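Local coordinates for protein crustacyanin-C1 subunit (PDB 1I4U) that binds the carotenoid astaxanthin as a lipocalin subunit of crustacyanin, the complex that gives the lobster carapace its blue colour, at residues G81-N86 and P91-D96; N54-S57 and Q62-I65; A22-N27 and T110-Y115; I122-N125 and H129-F132; S133-R138 and T162-T167. One frame throughout, in Å; residues are numbered along the deposited sequence.

How the contacts relate
All five contacts belong to one lipocalin subunit, and four of them lie on its curled antiparallel sheet. Along the chain the hairpins come in the order contact 2, contact 1, contact 4. Contacts 1 and 2 have centres about 11 Å apart and touch, because strands 63-68 and 76-85 are neighbours. Contact 4 and contact 5 share strand 128-137, and the salt bridge Asp131-Arg163 joins them. Phe136 of contact 5 packs on contact 2; strand 33-41, paired with both 52-58 and 128-137, closes the barrel. Contact 3 brings helix 17-24 to the turn after strand 102-110, which is tied to Arg138 of contact 5. Contacts 1 and 4 put barrel hairpins at the dimer interface.

Contact 1 (G81-N86 and P91-D96); sequences GKLYPN and PHLSID
Tyr84 and Asp96 meet through their polar ends on one face of a beta hairpin. Tyr84 OH donates to Asp96 OD2 at 2.5 Å, in the plane of the ring. The carboxylate receives it on its anti side, tilted from the carboxylate plane, and that plane is turned 63° from the ring. A chi1 of 45° puts Tyr84 CG between its backbone N and carbonyl carbon, and the ring folds over Ser94, whose O lies above the centre of one ring face. A phenylalanine here would probably keep that cover but leave Asp96 OD2 without this short bond. Across the hairpin, four backbone bonds join Lys82 with Asp96 and Tyr84 with Ser94. Toward the turn, Asn86 N donates to His92 O at 2.9 Å. One water accepts from Asn86 ND2 at 2.9 Å and also bonds Ser94 OG. Asn86 OD1 is taken by Phe88 N. His92 NE2 bonds Glu90 OE1 and His92 ND1 donates to Leu93 O, while Lys82 NZ bonds Gln62 OE1. Asn86 CB lies over a face of the His92 ring in a CH-pi contact. On the other face of the hairpin, Leu83 CD2 packs on Leu93 CD1 at 3.6 Å. Strand 63-68 flanks the hairpin beside Leu83, and strand 102-110 pairs with Leu93 and Ile95. Helix 17-24 touches Pro85 and His92, while Pro87 of the second subunit packs on Tyr84 and Asp96.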
# COMPACT_ATOMS: atom_id res chain seq x y z
N GLY A 81 -2.53 -5.23 13.03
CA GLY A 81 -3.21 -4.81 11.83
C GLY A 81 -4.55 -4.21 12.12
O GLY A 81 -5.07 -4.24 13.25
N LYS A 82 -5.15 -3.59 11.08
CA LYS A 82 -6.49 -3.07 11.10
C LYS A 82 -7.17 -3.36 9.77
O LYS A 82 -6.50 -3.41 8.75
CB LYS A 82 -6.53 -1.55 11.30
CG LYS A 82 -6.08 -1.06 12.65
CD LYS A 82 -5.98 0.45 12.65
CE LYS A 82 -5.58 0.93 14.02
NZ LYS A 82 -6.77 1.21 14.82
N LEU A 83 -8.49 -3.52 9.83
CA LEU A 83 -9.28 -3.62 8.60
C LEU A 83 -10.39 -2.59 8.74
O LEU A 83 -11.15 -2.65 9.68
CB LEU A 83 -9.71 -5.06 8.46
CG LEU A 83 -10.36 -5.59 7.23
CD1 LEU A 83 -9.39 -5.62 6.07
CD2 LEU A 83 -10.86 -7.00 7.47
N TYR A 84 -10.44 -1.62 7.84
CA TYR A 84 -11.40 -0.52 7.98
C TYR A 84 -11.95 -0.17 6.62
O TYR A 84 -11.31 -0.46 5.59
CB TYR A 84 -10.77 0.68 8.64
CG TYR A 84 -9.41 1.12 8.17
CD1 TYR A 84 -9.26 1.87 7.00
CD2 TYR A 84 -8.25 0.78 8.86
CE1 TYR A 84 -8.02 2.25 6.58
CE2 TYR A 84 -7.02 1.18 8.42
CZ TYR A 84 -6.87 1.92 7.28
OH TYR A 84 -5.66 2.35 6.79
N PRO A 85 -13.09 0.48 6.50
CA PRO A 85 -13.59 0.81 5.15
C PRO A 85 -12.61 1.71 4.39
O PRO A 85 -11.94 2.59 4.92
CB PRO A 85 -14.91 1.55 5.46
CG PRO A 85 -15.31 0.97 6.78
CD PRO A 85 -14.00 0.95 7.57
N ASN A 86 -12.56 1.48 3.09
CA ASN A 86 -11.70 2.29 2.23
C ASN A 86 -11.99 3.77 2.44
O ASN A 86 -13.16 4.18 2.50
CB ASN A 86 -11.91 1.93 0.77
CG ASN A 86 -11.23 2.96 -0.11
OD1 ASN A 86 -11.84 3.99 -0.45
ND2 ASN A 86 -10.00 2.73 -0.49
N PRO A 91 -16.36 0.48 -2.07
CA PRO A 91 -16.96 -0.71 -1.51
C PRO A 91 -16.03 -1.86 -1.23
O PRO A 91 -16.27 -3.00 -1.63
CB PRO A 91 -17.99 -1.09 -2.59
CG PRO A 91 -17.37 -0.61 -3.84
CD PRO A 91 -16.73 0.70 -3.46
N HIS A 92 -14.97 -1.53 -0.49
CA HIS A 92 -14.10 -2.57 0.02
C HIS A 92 -13.38 -2.05 1.25
O HIS A 92 -13.41 -0.86 1.53
CB HIS A 92 -13.16 -3.01 -1.06
CG HIS A 92 -12.24 -2.00 -1.60
ND1 HIS A 92 -11.06 -1.54 -1.15
CD2 HIS A 92 -12.41 -1.30 -2.74
CE1 HIS A 92 -10.56 -0.61 -1.99
NE2 HIS A 92 -11.38 -0.45 -2.98
N LEU A 93 -12.76 -2.98 1.95
CA LEU A 93 -11.97 -2.67 3.12
C LEU A 93 -10.53 -2.36 2.70
O LEU A 93 -10.02 -2.82 1.67
CB LEU A 93 -11.93 -3.89 4.07
CG LEU A 93 -13.31 -4.30 4.58
CD1 LEU A 93 -13.27 -5.73 5.08
CD2 LEU A 93 -13.78 -3.28 5.62
N SER A 94 -9.84 -1.58 3.53
CA SER A 94 -8.39 -1.48 3.53
C SER A 94 -7.81 -2.35 4.64
O SER A 94 -8.28 -2.29 5.75
CB SER A 94 -7.94 -0.07 3.82
OG SER A 94 -8.39 0.83 2.82
N ILE A 95 -6.82 -3.15 4.29
CA ILE A 95 -6.09 -3.91 5.29
C ILE A 95 -4.77 -3.16 5.49
O ILE A 95 -4.06 -2.82 4.53
CB ILE A 95 -5.85 -5.36 4.87
CG1 ILE A 95 -5.12 -6.12 5.98
CG2 ILE A 95 -5.07 -5.51 3.57
CD1 ILE A 95 -5.92 -6.62 7.09
N ASP A 96 -4.46 -2.84 6.74
CA ASP A 96 -3.33 -2.00 7.12
C ASP A 96 -2.56 -2.68 8.24
O ASP A 96 -3.18 -3.29 9.10
CB ASP A 96 -3.87 -0.63 7.55
CG ASP A 96 -2.89 0.52 7.49
OD1 ASP A 96 -1.67 0.29 7.33
OD2 ASP A 96 -3.39 1.68 7.66
O HOH W 1 -8.58 0.27 0.12

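Contact 2 (N54-S57 and Q62-I65); sequences NEYS and QFVI
Tyr56 lies alongside Ile65, both side chains pointing the same way from a non-hydrogen-bonded pair. The CD1-CE1 side of the ring does the touching, and Tyr56 CE1 comes within 3.3 Å of Ile65 CG2. Ile65 CG1 also meets this side of the ring. With chi1 at -50°, Ile65 has CG2 anti to the backbone N and CG1 beside that N, so both branches reach the tyrosine. An alanine at Ile65 would take away both branches and would probably open a gap beside Tyr56 CE1. Phe63 meets the CB end of Tyr56. Its CD2 is 4.1 Å from Tyr56 CB, and the two ring planes are inclined at 51°. Ser57 and Val64 form the hydrogen-bonded pair, with Ser57 N to Val64 O at 2.9 Å and Val64 N to Ser57 O at 2.8 Å. Water 2 bonds Ser57 OG and donates to Val64 O. This is the hairpin of strands 52-58 and 63-68 in the lipocalin barrel. The chemistry is therefore divided: Tyr56, Phe63 and Ile65 form a buried apolar layer, while Ser57 and Val64 lie on the exposed, watered face.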
# COMPACT_ATOMS: atom_id res chain seq x y z
N ASN A 54 -4.74 -15.27 12.44
CA ASN A 54 -5.22 -13.88 12.39
C ASN A 54 -6.44 -13.76 13.30
O ASN A 54 -7.47 -14.34 13.05
CB ASN A 54 -5.55 -13.46 10.97
CG ASN A 54 -4.43 -13.67 9.99
OD1 ASN A 54 -3.36 -13.12 10.22
ND2 ASN A 54 -4.65 -14.48 8.94
N GLU A 55 -6.25 -13.00 14.38
CA GLU A 55 -7.29 -12.82 15.39
C GLU A 55 -7.90 -11.42 15.17
O GLU A 55 -7.20 -10.43 15.25
CB GLU A 55 -6.72 -12.99 16.80
CG GLU A 55 -7.79 -12.93 17.86
CD GLU A 55 -7.22 -13.27 19.22
OE1 GLU A 55 -6.12 -13.83 19.38
OE2 GLU A 55 -7.92 -12.89 20.16
N TYR A 56 -9.18 -11.40 14.86
CA TYR A 56 -9.90 -10.19 14.55
C TYR A 56 -10.89 -9.81 15.66
O TYR A 56 -11.70 -10.65 16.10
CB TYR A 56 -10.71 -10.39 13.28
CG TYR A 56 -9.91 -10.50 12.01
CD1 TYR A 56 -8.54 -10.61 11.88
CD2 TYR A 56 -10.57 -10.45 10.81
CE1 TYR A 56 -7.82 -10.70 10.74
CE2 TYR A 56 -9.82 -10.54 9.67
CZ TYR A 56 -8.50 -10.68 9.57
OH TYR A 56 -7.89 -10.72 8.35
N SER A 57 -10.88 -8.55 16.08
CA SER A 57 -11.82 -7.97 17.05
C SER A 57 -12.56 -6.84 16.36
O SER A 57 -11.92 -5.96 15.76
CB SER A 57 -11.04 -7.46 18.27
OG SER A 57 -10.38 -8.58 18.84
N GLN A 62 -14.34 -0.92 12.86
CA GLN A 62 -13.27 -1.57 12.13
C GLN A 62 -12.90 -2.82 12.91
O GLN A 62 -13.38 -3.03 14.02
CB GLN A 62 -12.04 -0.65 12.07
CG GLN A 62 -11.33 -0.62 13.40
CD GLN A 62 -10.13 0.28 13.41
OE1 GLN A 62 -9.44 0.33 14.42
NE2 GLN A 62 -9.84 0.95 12.30
N PHE A 63 -12.01 -3.58 12.32
CA PHE A 63 -11.38 -4.72 12.96
C PHE A 63 -9.98 -4.36 13.37
O PHE A 63 -9.20 -3.81 12.58
CB PHE A 63 -11.33 -5.93 12.04
CG PHE A 63 -12.64 -6.45 11.52
CD1 PHE A 63 -13.13 -5.96 10.34
CD2 PHE A 63 -13.34 -7.44 12.18
CE1 PHE A 63 -14.33 -6.44 9.82
CE2 PHE A 63 -14.53 -7.94 11.67
CZ PHE A 63 -15.01 -7.47 10.46
N VAL A 64 -9.65 -4.72 14.60
CA VAL A 64 -8.32 -4.75 15.11
C VAL A 64 -7.79 -6.18 14.98
O VAL A 64 -8.49 -7.15 15.28
CB VAL A 64 -8.30 -4.33 16.60
CG1 VAL A 64 -6.95 -4.50 17.22
CG2 VAL A 64 -8.84 -2.88 16.64
N ILE A 65 -6.58 -6.33 14.48
CA ILE A 65 -6.05 -7.62 14.09
C ILE A 65 -4.78 -7.88 14.85
O ILE A 65 -3.92 -7.00 14.88
CB ILE A 65 -5.73 -7.76 12.58
CG1 ILE A 65 -6.88 -7.31 11.72
CG2 ILE A 65 -5.33 -9.19 12.26
CD1 ILE A 65 -6.55 -7.16 10.26
O HOH W 2 -7.59 -8.66 17.91

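Contact 3 (A22-N27 and T110-Y115); sequences AEQTPN and TDYSNY
Tyr112 reaches Gln24 and Asn27 with its hydroxyl, but the turn that carries it is set up from Thr110. There Thr110 OG1 accepts from Tyr112 N at 3.0 Å, an ST turn, and donates to Tyr115 O. Thr110 CG2 also lies against one face of the Tyr112 ring, toward its rim. Asp111 holds the rest of the turn. Its OD1 accepts from Asn114 N and Tyr115 N, which arrive from opposite faces of the carboxylate plane; the first of these is an Asx motif. Its OD2 takes Asn114 ND2 at 2.8 Å. Tyr112 then points at the helix. Its phi is positive, at 69°, and its ring crosses the Asn27 side chain at about a right angle. Tyr112 OH lies 3.3 Å from Asn27 CB and 3.6 Å from Gln24 CG. In the lipocalin fold this turn links strands 102-110 and 115-123, and the contact sets it against helix 17-24, ahead of the barrel. Two waters complete the link. Water 4 bonds Tyr112 OH and donates to Gln24 O at 2.7 Å. Water 3 bonds Tyr112 OH at 2.6 Å and makes a weak bond to Glu23 O. That carbonyl also takes Asn27 ND2. Further on, Asn114 pairs through its backbone with Arg138, and Tyr115 packs on Lys149 and Cys150 of helix 144-156.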
# COMPACT_ATOMS: atom_id res chain seq x y z
N ALA A 22 -22.39 -5.03 0.28
CA ALA A 22 -23.72 -5.04 0.90
C ALA A 22 -24.03 -6.36 1.62
O ALA A 22 -24.71 -6.41 2.64
CB ALA A 22 -24.75 -4.72 -0.16
N GLU A 23 -23.57 -7.53 1.12
CA GLU A 23 -23.76 -8.75 1.87
C GLU A 23 -23.00 -8.77 3.19
O GLU A 23 -23.41 -9.38 4.20
CB GLU A 23 -23.22 -9.96 1.07
CG GLU A 23 -24.11 -10.28 -0.11
CD GLU A 23 -23.53 -11.33 -1.03
OE1 GLU A 23 -22.33 -11.70 -0.98
OE2 GLU A 23 -24.33 -11.75 -1.87
N GLN A 24 -21.85 -8.12 3.17
CA GLN A 24 -20.89 -8.29 4.27
C GLN A 24 -21.09 -7.26 5.36
O GLN A 24 -20.74 -7.54 6.50
CB GLN A 24 -19.49 -8.22 3.66
CG GLN A 24 -19.21 -9.51 2.90
CD GLN A 24 -18.10 -9.37 1.89
OE1 GLN A 24 -17.35 -8.37 1.92
NE2 GLN A 24 -18.02 -10.37 1.02
N THR A 25 -21.61 -6.06 5.04
CA THR A 25 -21.74 -5.04 6.09
C THR A 25 -22.57 -5.52 7.27
O THR A 25 -22.20 -5.23 8.42
CB THR A 25 -22.31 -3.74 5.49
OG1 THR A 25 -21.34 -3.24 4.57
CG2 THR A 25 -22.43 -2.73 6.60
N PRO A 26 -23.68 -6.23 7.11
CA PRO A 26 -24.45 -6.67 8.28
C PRO A 26 -23.78 -7.76 9.11
O PRO A 26 -24.34 -8.03 10.17
CB PRO A 26 -25.75 -7.27 7.71
CG PRO A 26 -25.82 -6.64 6.37
CD PRO A 26 -24.40 -6.62 5.89
N ASN A 27 -22.69 -8.31 8.62
CA ASN A 27 -22.16 -9.56 9.16
C ASN A 27 -20.80 -9.37 9.79
O ASN A 27 -20.09 -10.37 9.99
CB ASN A 27 -22.12 -10.65 8.07
CG ASN A 27 -23.51 -11.20 7.84
OD1 ASN A 27 -24.23 -11.62 8.77
ND2 ASN A 27 -23.96 -11.22 6.58
N THR A 110 -17.35 -15.91 1.48
CA THR A 110 -17.17 -16.49 2.79
C THR A 110 -18.50 -17.10 3.27
O THR A 110 -19.56 -16.60 2.91
CB THR A 110 -16.66 -15.49 3.82
OG1 THR A 110 -16.41 -16.13 5.09
CG2 THR A 110 -17.68 -14.39 4.08
N ASP A 111 -18.39 -18.13 4.08
CA ASP A 111 -19.56 -18.64 4.82
C ASP A 111 -19.45 -18.29 6.30
O ASP A 111 -20.30 -18.80 7.05
CB ASP A 111 -19.76 -20.14 4.61
CG ASP A 111 -18.75 -21.00 5.33
OD1 ASP A 111 -17.76 -20.44 5.82
OD2 ASP A 111 -18.98 -22.24 5.36
N TYR A 112 -18.46 -17.53 6.74
CA TYR A 112 -18.21 -17.05 8.08
C TYR A 112 -17.78 -18.15 9.06
O TYR A 112 -16.96 -17.84 9.93
CB TYR A 112 -19.38 -16.28 8.73
CG TYR A 112 -19.67 -15.06 7.87
CD1 TYR A 112 -18.90 -13.94 8.01
CD2 TYR A 112 -20.68 -15.06 6.94
CE1 TYR A 112 -19.14 -12.84 7.24
CE2 TYR A 112 -20.93 -13.95 6.14
CZ TYR A 112 -20.15 -12.82 6.29
OH TYR A 112 -20.33 -11.67 5.55
N SER A 113 -18.34 -19.34 8.96
CA SER A 113 -18.06 -20.41 9.90
C SER A 113 -17.02 -21.41 9.44
O SER A 113 -16.57 -22.19 10.31
CB SER A 113 -19.36 -21.12 10.25
OG SER A 113 -19.95 -21.63 9.16
N ASN A 114 -16.62 -21.46 8.17
CA ASN A 114 -15.63 -22.43 7.73
C ASN A 114 -14.49 -21.77 6.96
O ASN A 114 -13.31 -22.07 7.22
CB ASN A 114 -16.26 -23.50 6.84
CG ASN A 114 -17.27 -24.30 7.65
OD1 ASN A 114 -16.86 -25.21 8.38
ND2 ASN A 114 -18.51 -23.93 7.55
N TYR A 115 -14.82 -20.91 5.98
CA TYR A 115 -13.80 -20.43 5.06
C TYR A 115 -14.04 -19.00 4.66
O TYR A 115 -15.16 -18.52 4.71
CB TYR A 115 -13.81 -21.35 3.80
CG TYR A 115 -14.99 -21.13 2.91
CD1 TYR A 115 -16.20 -21.74 3.20
CD2 TYR A 115 -14.92 -20.30 1.80
CE1 TYR A 115 -17.30 -21.55 2.40
CE2 TYR A 115 -16.02 -20.10 1.01
CZ TYR A 115 -17.20 -20.72 1.31
OH TYR A 115 -18.35 -20.56 0.55
O HOH W 3 -21.65 -12.17 3.31
O HOH W 4 -18.87 -9.42 6.87

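Contact 4 (I122-N125 and H129-F132); sequences IDYN and HSDF
Tyr124 lies along the backbone of His129 and Ser130 and brings its hydroxyl to the serine. Tyr124 OH and Ser130 OG are 2.7 Å apart, with OG in the plane of the ring at its edge. Ser130 OG bonds Phe6 O, so this serine ties the hairpin to the N-terminal segment. A chi1 of -60° turns the Tyr124 ring away from its own carbonyl carbon and back across the second strand. There Tyr124 CE2 comes 3.7 Å from His129 C. Ile122 is on the same face as Ser130, and its CG2 sits 3.8 Å from Ser130 CB. Asp123 and His129 occupy the other face. Their side chains are inclined to each other, with the carboxylate and ring planes 64° apart. The touch is made by Asp123 OD1 and His129 CB at 3.8 Å, and the polar ends have separate partners. Asp123 OD1 accepts from Cys12 N, while His129 ND1 donates to Gly10 O. Both therefore hold the N-terminal segment against the hairpin. Two backbone bonds join the strands, Ile122 N to Ser130 O and Ser130 N to Ile122 O, both 2.9 Å. In the second subunit, Phe101 packs on Ile122 and Pro44 on Tyr124. The arrangement is an antiparallel beta hairpin with one hydrogen-bonded and one non-hydrogen-bonded pair, here joining strands 115-123 and 128-137 of the lipocalin barrel.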
# COMPACT_ATOMS: atom_id res chain seq x y z
N ILE A 122 -3.54 -4.59 -7.35
CA ILE A 122 -3.01 -3.26 -7.64
C ILE A 122 -2.68 -3.15 -9.10
O ILE A 122 -1.98 -4.05 -9.60
CB ILE A 122 -1.80 -2.95 -6.75
CG1 ILE A 122 -1.17 -1.58 -6.91
CG2 ILE A 122 -0.69 -3.96 -6.89
CD1 ILE A 122 -2.07 -0.40 -6.55
N ASP A 123 -3.12 -2.06 -9.74
CA ASP A 123 -2.67 -1.75 -11.08
C ASP A 123 -1.40 -0.92 -11.09
O ASP A 123 -1.22 0.04 -10.36
CB ASP A 123 -3.76 -0.96 -11.80
CG ASP A 123 -4.92 -1.84 -12.18
OD1 ASP A 123 -4.72 -2.77 -12.95
OD2 ASP A 123 -6.01 -1.54 -11.70
N TYR A 124 -0.49 -1.26 -11.98
CA TYR A 124 0.72 -0.50 -12.19
C TYR A 124 0.53 0.44 -13.40
O TYR A 124 -0.46 0.34 -14.13
CB TYR A 124 1.93 -1.40 -12.45
CG TYR A 124 2.24 -2.35 -11.32
CD1 TYR A 124 2.60 -1.86 -10.07
CD2 TYR A 124 2.17 -3.74 -11.50
CE1 TYR A 124 2.87 -2.75 -9.05
CE2 TYR A 124 2.46 -4.60 -10.46
CZ TYR A 124 2.81 -4.10 -9.22
OH TYR A 124 3.11 -4.95 -8.18
N ASN A 125 1.49 1.32 -13.60
CA ASN A 125 1.47 2.28 -14.69
C ASN A 125 2.03 1.71 -15.99
O ASN A 125 2.03 2.42 -17.01
CB ASN A 125 2.19 3.55 -14.32
CG ASN A 125 3.64 3.36 -13.94
OD1 ASN A 125 4.24 2.35 -14.30
ND2 ASN A 125 4.19 4.36 -13.28
N HIS A 129 -0.64 -5.77 -13.51
CA HIS A 129 -1.16 -5.67 -12.15
C HIS A 129 -0.49 -6.72 -11.29
O HIS A 129 0.11 -7.65 -11.82
CB HIS A 129 -2.67 -5.89 -12.13
CG HIS A 129 -3.14 -7.24 -12.59
ND1 HIS A 129 -3.17 -7.54 -13.96
CD2 HIS A 129 -3.60 -8.36 -11.98
CE1 HIS A 129 -3.63 -8.78 -14.09
NE2 HIS A 129 -3.91 -9.32 -12.90
N SER A 130 -0.61 -6.56 -10.00
CA SER A 130 -0.23 -7.58 -9.08
C SER A 130 -1.45 -7.91 -8.24
O SER A 130 -2.13 -7.04 -7.73
CB SER A 130 0.91 -7.22 -8.15
OG SER A 130 2.19 -7.37 -8.78
N ASP A 131 -1.68 -9.20 -8.09
CA ASP A 131 -2.74 -9.59 -7.14
C ASP A 131 -2.22 -10.67 -6.20
O ASP A 131 -1.21 -11.31 -6.37
CB ASP A 131 -3.98 -10.01 -7.85
CG ASP A 131 -3.87 -11.15 -8.83
OD1 ASP A 131 -2.91 -11.91 -8.70
OD2 ASP A 131 -4.75 -11.16 -9.70
N PHE A 132 -2.96 -10.70 -5.10
CA PHE A 132 -2.60 -11.42 -3.89
C PHE A 132 -3.89 -12.07 -3.38
O PHE A 132 -4.83 -11.35 -3.08
CB PHE A 132 -1.95 -10.52 -2.82
CG PHE A 132 -0.72 -9.83 -3.42
CD1 PHE A 132 0.45 -10.54 -3.60
CD2 PHE A 132 -0.77 -8.54 -3.86
CE1 PHE A 132 1.54 -9.93 -4.23
CE2 PHE A 132 0.30 -7.90 -4.48
CZ PHE A 132 1.45 -8.64 -4.69

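Contact 5 (S133-R138 and T162-T167); sequences SFIFSR and TRFVKT
The Phe164 ring has Ile135 CD1 over one face, Phe134 N near its plane at one edge, and Ser133 CB coming in obliquely at its far end. The methyl is 4.2 Å from the ring centroid and 15° off the ring normal, a CH-pi contact offset toward the rim. In the lipocalin fold this joins the last long barrel strand, 128-137, to the short strand 164-166 that follows helix 144-156. The two strands do not pair with each other here. The axes of these short segments come no closer than 8.4 Å and are inclined at 38°, and each strand pairs instead with strand 33-41. Phe164 makes the contact between them. Its CG is turned away from the carbonyl carbon, and the ring projects toward strand 128-137. Ile135 crosses it at about a right angle. With CG1 anti to the carbonyl carbon and the chain extended beyond it, Ile135 lays CD1 over the ring, and Ile135 CG1 lies 3.9 Å from Phe164 CE1. The contact between the segments is thus mainly apolar. Phe154 of helix 144-156 also meets the Phe164 ring, with the planes at about 55°. Leu142 packs on Ile135. Arg163, the residue before Phe164, forms a salt bridge with Asp131 of strand 128-137, a second tie between the same two parts of the chain. At the far end of the ring, Phe164 CZ approaches Ser133 CB to 3.5 Å.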
# COMPACT_ATOMS: atom_id res chain seq x y z
N SER A 133 -3.91 -13.39 -3.31
CA SER A 133 -5.07 -14.14 -2.95
C SER A 133 -4.74 -15.03 -1.74
O SER A 133 -3.60 -15.45 -1.54
CB SER A 133 -5.58 -14.98 -4.11
OG SER A 133 -5.91 -14.19 -5.22
N PHE A 134 -5.79 -15.29 -0.98
CA PHE A 134 -5.69 -16.02 0.28
C PHE A 134 -6.91 -16.90 0.47
O PHE A 134 -8.00 -16.49 0.14
CB PHE A 134 -5.61 -15.09 1.48
CG PHE A 134 -4.61 -13.95 1.39
CD1 PHE A 134 -4.93 -12.81 0.67
CD2 PHE A 134 -3.37 -14.03 2.00
CE1 PHE A 134 -4.01 -11.79 0.57
CE2 PHE A 134 -2.47 -12.97 1.92
CZ PHE A 134 -2.80 -11.87 1.19
N ILE A 135 -6.69 -18.07 1.06
CA ILE A 135 -7.75 -18.94 1.54
C ILE A 135 -7.60 -18.98 3.05
O ILE A 135 -6.52 -19.38 3.53
CB ILE A 135 -7.71 -20.34 0.90
CG1 ILE A 135 -7.89 -20.25 -0.62
CG2 ILE A 135 -8.74 -21.30 1.47
CD1 ILE A 135 -7.58 -21.55 -1.36
N PHE A 136 -8.62 -18.55 3.75
CA PHE A 136 -8.68 -18.61 5.21
C PHE A 136 -9.65 -19.72 5.69
O PHE A 136 -10.64 -20.00 5.01
CB PHE A 136 -9.21 -17.30 5.75
CG PHE A 136 -8.31 -16.11 5.91
CD1 PHE A 136 -7.04 -16.03 5.34
CD2 PHE A 136 -8.75 -15.01 6.68
CE1 PHE A 136 -6.20 -14.95 5.55
CE2 PHE A 136 -7.90 -13.91 6.92
CZ PHE A 136 -6.65 -13.90 6.34
N SER A 137 -9.31 -20.30 6.82
CA SER A 137 -10.09 -21.35 7.45
C SER A 137 -10.34 -21.01 8.91
O SER A 137 -9.52 -20.39 9.56
CB SER A 137 -9.36 -22.67 7.35
OG SER A 137 -10.12 -23.72 7.97
N ARG A 138 -11.47 -21.50 9.44
CA ARG A 138 -11.66 -21.39 10.89
C ARG A 138 -10.90 -22.43 11.69
O ARG A 138 -10.90 -22.33 12.94
CB ARG A 138 -13.16 -21.44 11.22
CG ARG A 138 -13.96 -20.24 10.80
CD ARG A 138 -13.47 -18.95 11.42
NE ARG A 138 -14.47 -17.90 11.27
CZ ARG A 138 -14.39 -16.73 11.90
NH1 ARG A 138 -13.39 -16.44 12.70
NH2 ARG A 138 -15.36 -15.84 11.72
N THR A 162 -3.36 -22.34 -9.75
CA THR A 162 -2.11 -23.07 -9.52
C THR A 162 -1.05 -22.23 -8.80
O THR A 162 -0.01 -22.72 -8.34
CB THR A 162 -1.54 -23.58 -10.87
OG1 THR A 162 -1.07 -22.45 -11.65
CG2 THR A 162 -2.60 -24.33 -11.66
N ARG A 163 -1.28 -20.93 -8.63
CA ARG A 163 -0.45 -20.04 -7.87
C ARG A 163 -0.53 -20.23 -6.36
O ARG A 163 0.32 -19.80 -5.61
CB ARG A 163 -0.79 -18.59 -8.26
CG ARG A 163 -0.28 -18.21 -9.66
CD ARG A 163 -0.87 -16.90 -10.13
NE ARG A 163 -0.43 -15.80 -9.23
CZ ARG A 163 -1.04 -14.62 -9.16
NH1 ARG A 163 -2.09 -14.30 -9.89
NH2 ARG A 163 -0.56 -13.75 -8.29
N PHE A 164 -1.55 -20.94 -5.87
CA PHE A 164 -1.66 -21.10 -4.41
C PHE A 164 -0.62 -22.06 -3.86
O PHE A 164 -0.36 -23.10 -4.45
CB PHE A 164 -3.03 -21.65 -4.01
CG PHE A 164 -4.06 -20.55 -3.96
CD1 PHE A 164 -4.15 -19.74 -2.84
CD2 PHE A 164 -4.90 -20.31 -5.02
CE1 PHE A 164 -5.07 -18.73 -2.77
CE2 PHE A 164 -5.85 -19.31 -4.97
CZ PHE A 164 -5.89 -18.50 -3.83
N VAL A 165 -0.11 -21.68 -2.69
CA VAL A 165 0.83 -22.50 -1.91
C VAL A 165 0.25 -22.68 -0.52
O VAL A 165 -0.20 -21.70 0.11
CB VAL A 165 2.24 -21.86 -1.83
CG1 VAL A 165 3.15 -22.78 -1.03
CG2 VAL A 165 2.79 -21.59 -3.24
N LYS A 166 0.21 -23.89 0.00
CA LYS A 166 -0.33 -24.17 1.34
C LYS A 166 0.62 -23.64 2.40
O LYS A 166 1.84 -23.68 2.25
CB LYS A 166 -0.49 -25.68 1.50
CG LYS A 166 -1.33 -26.18 2.62
CD LYS A 166 -1.64 -27.67 2.51
CE LYS A 166 -2.74 -27.77 1.45
NZ LYS A 166 -3.20 -29.20 1.34
N THR A 167 0.07 -23.17 3.49
CA THR A 167 0.81 -22.63 4.64
C THR A 167 0.88 -23.69 5.71
O THR A 167 -0.08 -24.42 5.99
CB THR A 167 0.03 -21.42 5.18
OG1 THR A 167 -0.00 -20.55 4.07
CG2 THR A 167 0.65 -20.81 6.44